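Local coordinates for possible protein of nuclear scaffold (Encephalitozoon cuniculi, PDB 3KAE), which forms the N-terminal tetratricopeptide-repeat domain of a Cdc27-family subunit of the anaphase-promoting complex, a homodimer that probably serves in protein binding and assembly of the complex, at residues Y129-F141 / P149-Q161. Numbering follows the deposited sequence.
Sequences YREEGIGHYVRSF and PVENLLLENKVPQ
The ring of Tyr-137 is covered from one side by Pro-149 and Asn-152. CB of Tyr-137 packs on CG of Leu-153, at 3.9 Å. With chi1 at -68°, CG stands opposite the carbonyl carbon and the ring reaches across the first turn of segment 149-155, roughly at right angles to its axis: CD1 rests 3.5 Å from CA of Pro-149, and on the same side of the ring plane CE2 comes equally near CB of Asn-152. The Asn-152 amide lies almost parallel to the ring, their planes 14° apart, and passes beside CZ and OH. The phenol oxygen itself is hydrogen-bonded to Asp-122, which fixes the outer end of this buried side chain, and ND2 of Asn-152 turns back to the carbonyl of Ser-148.

Leu-153 is a knob in a hole made by Ile-134, Tyr-137, Val-138 and Phe-141. Its CD1 faces the backbone carbonyl of Tyr-137, and CD2 lies 3.9 Å from CG2 of Val-138, close also to the Ile-134 methyl CG2. Farther along, CD1 of Phe-141 meets CG2 of Val-150 at 3.6 Å, and Pro-160 and Val-159 border the same ring.

A salt bridge marks the opposite, more polar end: OE2 of Glu-156 sits over one face of the Arg-130 guanidinium, 3.0 Å from NH1, so charge rather than a directed N-H holds the pair. Lys-158 adds a longer ion pair to the same carboxylate.

The axes of segments 130-141 and 149-155 approach to 9.1 Å and cross at -122°; their helices are successive in the chain of this helical repeat domain. Helix 113-126 backs the contact through Thr-125 and Ser-118, and helix 176-190 receives Val-150 and Val-159, placing helix 147-155 between helices 130-143 and 176-190.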
# COMPACT_ATOMS: atom_id res chain seq x y z
N TYR C 129 13.95 -12.87 20.31
CA TYR C 129 13.26 -13.17 21.56
C TYR C 129 11.96 -13.93 21.28
O TYR C 129 10.88 -13.37 21.40
CB TYR C 129 12.97 -11.90 22.35
CG TYR C 129 14.20 -11.07 22.67
CD1 TYR C 129 14.74 -11.06 23.96
CD2 TYR C 129 14.81 -10.29 21.70
CE1 TYR C 129 15.86 -10.29 24.26
CE2 TYR C 129 15.93 -9.53 21.99
CZ TYR C 129 16.45 -9.53 23.27
OH TYR C 129 17.56 -8.78 23.56
N ARG C 130 12.09 -15.21 20.93
CA ARG C 130 10.95 -16.02 20.52
C ARG C 130 9.91 -16.17 21.63
O ARG C 130 8.72 -15.95 21.38
CB ARG C 130 11.43 -17.39 20.01
CG ARG C 130 10.35 -18.24 19.37
CD ARG C 130 9.38 -17.38 18.58
NE ARG C 130 8.36 -18.15 17.88
CZ ARG C 130 8.29 -18.27 16.56
NH1 ARG C 130 7.32 -18.98 16.00
NH2 ARG C 130 9.19 -17.67 15.79
N GLU C 131 10.35 -16.53 22.84
CA GLU C 131 9.43 -16.78 23.95
C GLU C 131 8.59 -15.55 24.29
O GLU C 131 7.37 -15.65 24.45
CB GLU C 131 10.18 -17.28 25.20
N GLU C 132 9.24 -14.39 24.40
CA GLU C 132 8.53 -13.12 24.61
C GLU C 132 7.57 -12.83 23.45
O GLU C 132 6.44 -12.37 23.66
CB GLU C 132 9.50 -11.96 24.78
CG GLU C 132 8.80 -10.62 25.03
CD GLU C 132 9.73 -9.41 24.96
OE1 GLU C 132 10.96 -9.60 24.90
OE2 GLU C 132 9.22 -8.27 24.98
N GLY C 133 8.02 -13.11 22.23
CA GLY C 133 7.18 -12.97 21.05
C GLY C 133 5.91 -13.79 21.14
O GLY C 133 4.81 -13.28 20.89
N ILE C 134 6.06 -15.06 21.50
CA ILE C 134 4.93 -15.95 21.69
C ILE C 134 3.94 -15.34 22.67
O ILE C 134 2.72 -15.41 22.45
CB ILE C 134 5.39 -17.34 22.20
CG1 ILE C 134 5.96 -18.15 21.04
CG2 ILE C 134 4.25 -18.09 22.86
CD1 ILE C 134 7.05 -19.10 21.44
N GLY C 135 4.47 -14.72 23.72
CA GLY C 135 3.65 -14.06 24.72
C GLY C 135 2.81 -12.92 24.14
O GLY C 135 1.65 -12.73 24.54
N HIS C 136 3.39 -12.16 23.21
CA HIS C 136 2.62 -11.11 22.53
C HIS C 136 1.59 -11.74 21.59
O HIS C 136 0.45 -11.29 21.53
CB HIS C 136 3.52 -10.11 21.79
CG HIS C 136 4.44 -9.36 22.70
ND1 HIS C 136 3.99 -8.56 23.73
CD2 HIS C 136 5.79 -9.30 22.75
CE1 HIS C 136 5.02 -8.04 24.37
NE2 HIS C 136 6.13 -8.48 23.80
N TYR C 137 1.99 -12.80 20.90
CA TYR C 137 1.04 -13.52 20.03
C TYR C 137 -0.14 -14.05 20.83
O TYR C 137 -1.29 -13.97 20.40
CB TYR C 137 1.71 -14.67 19.31
CG TYR C 137 2.73 -14.30 18.27
CD1 TYR C 137 2.55 -13.18 17.44
CD2 TYR C 137 3.86 -15.07 18.10
CE1 TYR C 137 3.50 -12.85 16.48
CE2 TYR C 137 4.80 -14.76 17.15
CZ TYR C 137 4.63 -13.65 16.34
OH TYR C 137 5.59 -13.39 15.40
N VAL C 138 0.16 -14.61 22.00
CA VAL C 138 -0.87 -15.12 22.88
C VAL C 138 -1.81 -14.00 23.29
O VAL C 138 -3.03 -14.14 23.21
CB VAL C 138 -0.28 -15.79 24.13
CG1 VAL C 138 -1.34 -15.96 25.20
CG2 VAL C 138 0.34 -17.12 23.75
N ARG C 139 -1.23 -12.87 23.70
CA ARG C 139 -2.02 -11.77 24.22
C ARG C 139 -2.86 -11.18 23.08
O ARG C 139 -4.01 -10.80 23.27
CB ARG C 139 -1.14 -10.72 24.91
CG ARG C 139 -1.89 -9.66 25.69
CD ARG C 139 -1.08 -9.14 26.87
NE ARG C 139 0.32 -9.01 26.55
CZ ARG C 139 1.36 -9.62 27.12
NH1 ARG C 139 2.56 -9.36 26.64
NH2 ARG C 139 1.23 -10.46 28.14
N SER C 140 -2.28 -11.16 21.89
CA SER C 140 -2.98 -10.69 20.71
C SER C 140 -4.16 -11.58 20.34
O SER C 140 -5.27 -11.10 20.06
CB SER C 140 -2.04 -10.62 19.53
OG SER C 140 -2.76 -10.32 18.35
N PHE C 141 -3.90 -12.89 20.31
CA PHE C 141 -4.92 -13.86 19.92
C PHE C 141 -6.08 -13.84 20.90
O PHE C 141 -7.22 -14.09 20.51
CB PHE C 141 -4.34 -15.27 19.76
CG PHE C 141 -5.37 -16.29 19.40
CD1 PHE C 141 -5.92 -16.33 18.13
CD2 PHE C 141 -5.81 -17.21 20.34
CE1 PHE C 141 -6.87 -17.27 17.79
CE2 PHE C 141 -6.77 -18.15 20.01
CZ PHE C 141 -7.30 -18.18 18.73
N PRO C 149 -0.15 -14.03 14.73
CA PRO C 149 -0.23 -14.74 16.01
C PRO C 149 -0.78 -16.17 15.82
O PRO C 149 -0.20 -17.14 16.33
CB PRO C 149 -1.20 -13.87 16.83
CG PRO C 149 -1.10 -12.52 16.22
CD PRO C 149 -0.87 -12.75 14.75
N VAL C 150 -1.86 -16.31 15.05
CA VAL C 150 -2.44 -17.61 14.77
C VAL C 150 -1.44 -18.58 14.13
O VAL C 150 -1.25 -19.69 14.64
CB VAL C 150 -3.72 -17.50 13.91
CG1 VAL C 150 -4.16 -18.88 13.43
CG2 VAL C 150 -4.82 -16.83 14.70
N GLU C 151 -0.79 -18.17 13.04
CA GLU C 151 0.12 -19.09 12.35
C GLU C 151 1.35 -19.47 13.18
O GLU C 151 1.86 -20.60 13.06
CB GLU C 151 0.51 -18.56 10.96
CG GLU C 151 -0.66 -18.55 9.98
CD GLU C 151 -1.17 -19.97 9.66
OE1 GLU C 151 -0.46 -20.75 8.99
OE2 GLU C 151 -2.30 -20.32 10.08
N ASN C 152 1.82 -18.54 14.00
CA ASN C 152 2.98 -18.75 14.85
C ASN C 152 2.66 -19.59 16.08
O ASN C 152 3.49 -20.36 16.55
CB ASN C 152 3.60 -17.42 15.30
CG ASN C 152 4.50 -16.83 14.25
OD1 ASN C 152 5.66 -17.20 14.14
ND2 ASN C 152 3.96 -15.91 13.46
N LEU C 153 1.45 -19.40 16.61
CA LEU C 153 1.00 -20.18 17.74
C LEU C 153 0.68 -21.61 17.32
O LEU C 153 1.02 -22.57 18.03
CB LEU C 153 -0.19 -19.50 18.42
CG LEU C 153 0.21 -18.24 19.19
CD1 LEU C 153 -1.01 -17.61 19.87
CD2 LEU C 153 1.29 -18.56 20.21
N LEU C 154 0.06 -21.77 16.15
CA LEU C 154 -0.15 -23.11 15.62
C LEU C 154 1.19 -23.80 15.40
O LEU C 154 1.41 -24.94 15.82
CB LEU C 154 -0.96 -23.07 14.34
CG LEU C 154 -2.43 -22.67 14.49
CD1 LEU C 154 -3.11 -22.69 13.13
CD2 LEU C 154 -3.16 -23.57 15.47
N LEU C 155 2.09 -23.11 14.73
CA LEU C 155 3.43 -23.62 14.46
C LEU C 155 4.12 -24.12 15.73
O LEU C 155 4.80 -25.14 15.72
CB LEU C 155 4.27 -22.53 13.79
CG LEU C 155 5.74 -22.86 13.56
CD1 LEU C 155 5.85 -23.97 12.55
CD2 LEU C 155 6.50 -21.63 13.08
N GLU C 156 3.93 -23.39 16.83
CA GLU C 156 4.59 -23.73 18.10
C GLU C 156 3.73 -24.65 18.96
O GLU C 156 4.12 -25.01 20.07
CB GLU C 156 4.92 -22.46 18.89
CG GLU C 156 5.91 -21.52 18.21
CD GLU C 156 7.30 -22.12 18.11
OE1 GLU C 156 7.57 -23.14 18.78
OE2 GLU C 156 8.13 -21.56 17.35
N ASN C 157 2.56 -25.02 18.45
CA ASN C 157 1.57 -25.77 19.21
C ASN C 157 1.20 -25.06 20.50
O ASN C 157 0.63 -25.66 21.41
CB ASN C 157 2.08 -27.19 19.49
CG ASN C 157 0.98 -28.12 19.98
OD1 ASN C 157 -0.16 -28.07 19.50
ND2 ASN C 157 1.33 -29.00 20.93
N LYS C 158 1.52 -23.77 20.59
CA LYS C 158 1.27 -22.99 21.80
C LYS C 158 -0.00 -22.14 21.74
O LYS C 158 -0.13 -21.14 22.45
CB LYS C 158 2.49 -22.14 22.19
CG LYS C 158 3.19 -22.57 23.48
CD LYS C 158 4.29 -23.58 23.22
CE LYS C 158 5.47 -22.94 22.51
NZ LYS C 158 6.53 -23.92 22.16
N VAL C 159 -0.95 -22.53 20.90
CA VAL C 159 -2.24 -21.87 20.85
C VAL C 159 -3.05 -22.22 22.10
O VAL C 159 -3.15 -23.38 22.48
CB VAL C 159 -3.00 -22.24 19.57
CG1 VAL C 159 -3.02 -23.77 19.41
CG2 VAL C 159 -4.39 -21.66 19.60
N PRO C 160 -3.62 -21.20 22.75
CA PRO C 160 -4.40 -21.35 23.99
C PRO C 160 -5.78 -21.94 23.74
O PRO C 160 -6.54 -21.39 22.95
CB PRO C 160 -4.55 -19.90 24.50
CG PRO C 160 -3.63 -19.07 23.65
CD PRO C 160 -3.52 -19.79 22.34
N GLN C 161 -6.10 -23.04 24.43
CA GLN C 161 -7.37 -23.72 24.24
C GLN C 161 -8.20 -23.71 25.53
O GLN C 161 -7.66 -23.58 26.63
CB GLN C 161 -7.14 -25.16 23.77